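Local atomic coordinates of gene product PA4716 (Pseudomonas aeruginosa, PDB entry 1U0K), a protein that belongs to the PhzF family and is of unproven function, though it may be an isomerase related to the diaminopimelate epimerases. Residues Leu168-Ala173 and Ala229-Glu234. Numbering follows the deposited sequence.
Sequences LLPVTA and AAYLVE
Tyr231, on the helix 222-234, reaches across to Leu168 and Pro170, which share one side of strand 166-170; Leu169 between them turns its side chain the other way. At the tyrosine's CB, the CD1 methyl of Leu168 lies 3.6 Å away. One atom further out, CG of the ring is 3.9 Å from the same methyl, and the near ring carbon CD1 of Tyr231 lies equally close to it, so a single leucine methyl covers the root of the side chain. Because CG of Tyr231 stands anti to its backbone N (chi1 179°), the ring is carried out from the helix toward Pro170. There the proline crosses the tyrosine at about a right angle, its CG lying 4.1 Å from CZ and 3.5 Å from the phenolic OH. Both the leucine methyl and the proline CG meet the ring obliquely. At the tip, the OH is hydrogen-bonded to the carbonyl O of Pro156. Tyr235, just past the end of helix 222-234, meets the ring with its plane inclined by about 40°. The contact packs the last turns of the helix onto strand 166-170, away from the predicted active site. No hydrogen bond joins the two segments directly: they meet through buried, largely apolar surfaces, while the one polar atom of the tyrosine side chain is satisfied by a backbone carbonyl, which ties the ring's far end to the segment leading into strand 158-161.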
loop_
_atom_site.group_PDB
_atom_site.type_symbol
_atom_site.label_atom_id
_atom_site.label_comp_id
_atom_site.label_asym_id
_atom_site.label_seq_id
_atom_site.Cartn_x
_atom_site.Cartn_y
_atom_site.Cartn_z
ATOM N N LEU A 168 -15.302 -9.716 17.295
ATOM C CA LEU A 168 -15.051 -11.036 16.746
ATOM C C LEU A 168 -16.392 -11.611 16.293
ATOM O O LEU A 168 -17.339 -11.669 17.075
ATOM C CB LEU A 168 -14.392 -11.940 17.789
ATOM C CG LEU A 168 -13.126 -11.403 18.458
ATOM C CD1 LEU A 168 -12.544 -12.452 19.386
ATOM C CD2 LEU A 168 -12.087 -10.975 17.415
ATOM N N LEU A 169 -16.463 -11.973 15.015
ATOM C CA LEU A 169 -17.693 -12.443 14.388
ATOM C C LEU A 169 -17.493 -13.873 13.915
ATOM O O LEU A 169 -16.973 -14.082 12.831
ATOM C CB LEU A 169 -18.042 -11.550 13.194
ATOM C CG LEU A 169 -19.459 -11.725 12.647
ATOM C CD1 LEU A 169 -20.490 -11.209 13.639
ATOM C CD2 LEU A 169 -19.595 -11.035 11.306
ATOM N N PRO A 170 -17.858 -14.860 14.740
ATOM C CA PRO A 170 -17.686 -16.263 14.353
ATOM C C PRO A 170 -18.563 -16.646 13.162
ATOM O O PRO A 170 -19.786 -16.494 13.224
ATOM C CB PRO A 170 -18.071 -17.026 15.622
ATOM C CG PRO A 170 -17.937 -16.050 16.714
ATOM C CD PRO A 170 -18.372 -14.743 16.111
ATOM N N VAL A 171 -17.922 -17.079 12.084
ATOM C CA VAL A 171 -18.587 -17.526 10.864
ATOM C C VAL A 171 -18.052 -18.903 10.461
ATOM O O VAL A 171 -17.050 -19.366 11.012
ATOM C CB VAL A 171 -18.382 -16.526 9.701
ATOM C CG1 VAL A 171 -19.027 -15.189 10.043
ATOM C CG2 VAL A 171 -16.900 -16.337 9.369
ATOM N N THR A 172 -18.706 -19.541 9.492
ATOM C CA THR A 172 -18.282 -20.858 9.019
ATOM C C THR A 172 -17.095 -20.717 8.080
ATOM O O THR A 172 -16.914 -19.677 7.446
ATOM C CB THR A 172 -19.416 -21.596 8.256
ATOM O OG1 THR A 172 -19.843 -20.818 7.135
ATOM C CG2 THR A 172 -20.666 -21.751 9.094
ATOM N N ALA A 173 -16.302 -21.781 7.978
ATOM C CA ALA A 173 -15.183 -21.821 7.040
ATOM C C ALA A 173 -15.616 -21.471 5.617
ATOM O O ALA A 173 -14.897 -20.785 4.893
ATOM C CB ALA A 173 -14.518 -23.200 7.068
ATOM N N ALA A 229 -7.308 -15.493 20.627
ATOM C CA ALA A 229 -6.814 -16.559 21.491
ATOM C C ALA A 229 -7.591 -16.595 22.791
ATOM O O ALA A 229 -7.964 -17.673 23.248
ATOM C CB ALA A 229 -5.332 -16.378 21.778
ATOM N N ALA A 230 -7.830 -15.423 23.378
ATOM C CA ALA A 230 -8.538 -15.314 24.654
ATOM C C ALA A 230 -9.988 -15.759 24.503
ATOM O O ALA A 230 -10.545 -16.364 25.418
ATOM C CB ALA A 230 -8.482 -13.899 25.185
ATOM N N TYR A 231 -10.579 -15.459 23.350
ATOM C CA TYR A 231 -11.952 -15.846 23.037
ATOM C C TYR A 231 -12.083 -17.356 22.941
ATOM O O TYR A 231 -12.971 -17.949 23.558
ATOM C CB TYR A 231 -12.397 -15.221 21.707
ATOM C CG TYR A 231 -13.808 -15.589 21.280
ATOM C CD1 TYR A 231 -14.879 -14.760 21.580
ATOM C CD2 TYR A 231 -14.056 -16.751 20.568
ATOM C CE1 TYR A 231 -16.170 -15.093 21.199
ATOM C CE2 TYR A 231 -15.345 -17.098 20.181
ATOM C CZ TYR A 231 -16.391 -16.265 20.504
ATOM O OH TYR A 231 -17.668 -16.616 20.108
ATOM N N LEU A 232 -11.210 -17.976 22.152
ATOM C CA LEU A 232 -11.239 -19.420 21.957
ATOM C C LEU A 232 -11.087 -20.151 23.292
ATOM O O LEU A 232 -11.795 -21.109 23.555
ATOM C CB LEU A 232 -10.168 -19.864 20.955
ATOM C CG LEU A 232 -10.366 -19.385 19.510
ATOM C CD1 LEU A 232 -9.132 -19.642 18.675
ATOM C CD2 LEU A 232 -11.577 -20.055 18.864
ATOM N N VAL A 233 -10.202 -19.664 24.150
ATOM C CA VAL A 233 -9.976 -20.276 25.456
ATOM C C VAL A 233 -11.163 -20.037 26.407
ATOM O O VAL A 233 -11.542 -20.927 27.171
ATOM C CB VAL A 233 -8.633 -19.773 26.049
ATOM C CG1 VAL A 233 -8.498 -20.109 27.518
ATOM C CG2 VAL A 233 -7.483 -20.374 25.264
ATOM N N GLU A 234 -11.749 -18.846 26.343
ATOM C CA GLU A 234 -12.884 -18.473 27.191
ATOM C C GLU A 234 -14.113 -19.349 26.912
ATOM O O GLU A 234 -14.843 -19.720 27.839
ATOM C CB GLU A 234 -13.225 -16.989 26.986
ATOM C CG GLU A 234 -14.497 -16.494 27.666
ATOM C CD GLU A 234 -14.470 -16.663 29.171
ATOM O OE1 GLU A 234 -13.537 -16.140 29.819
ATOM O OE2 GLU A 234 -15.393 -17.320 29.707
#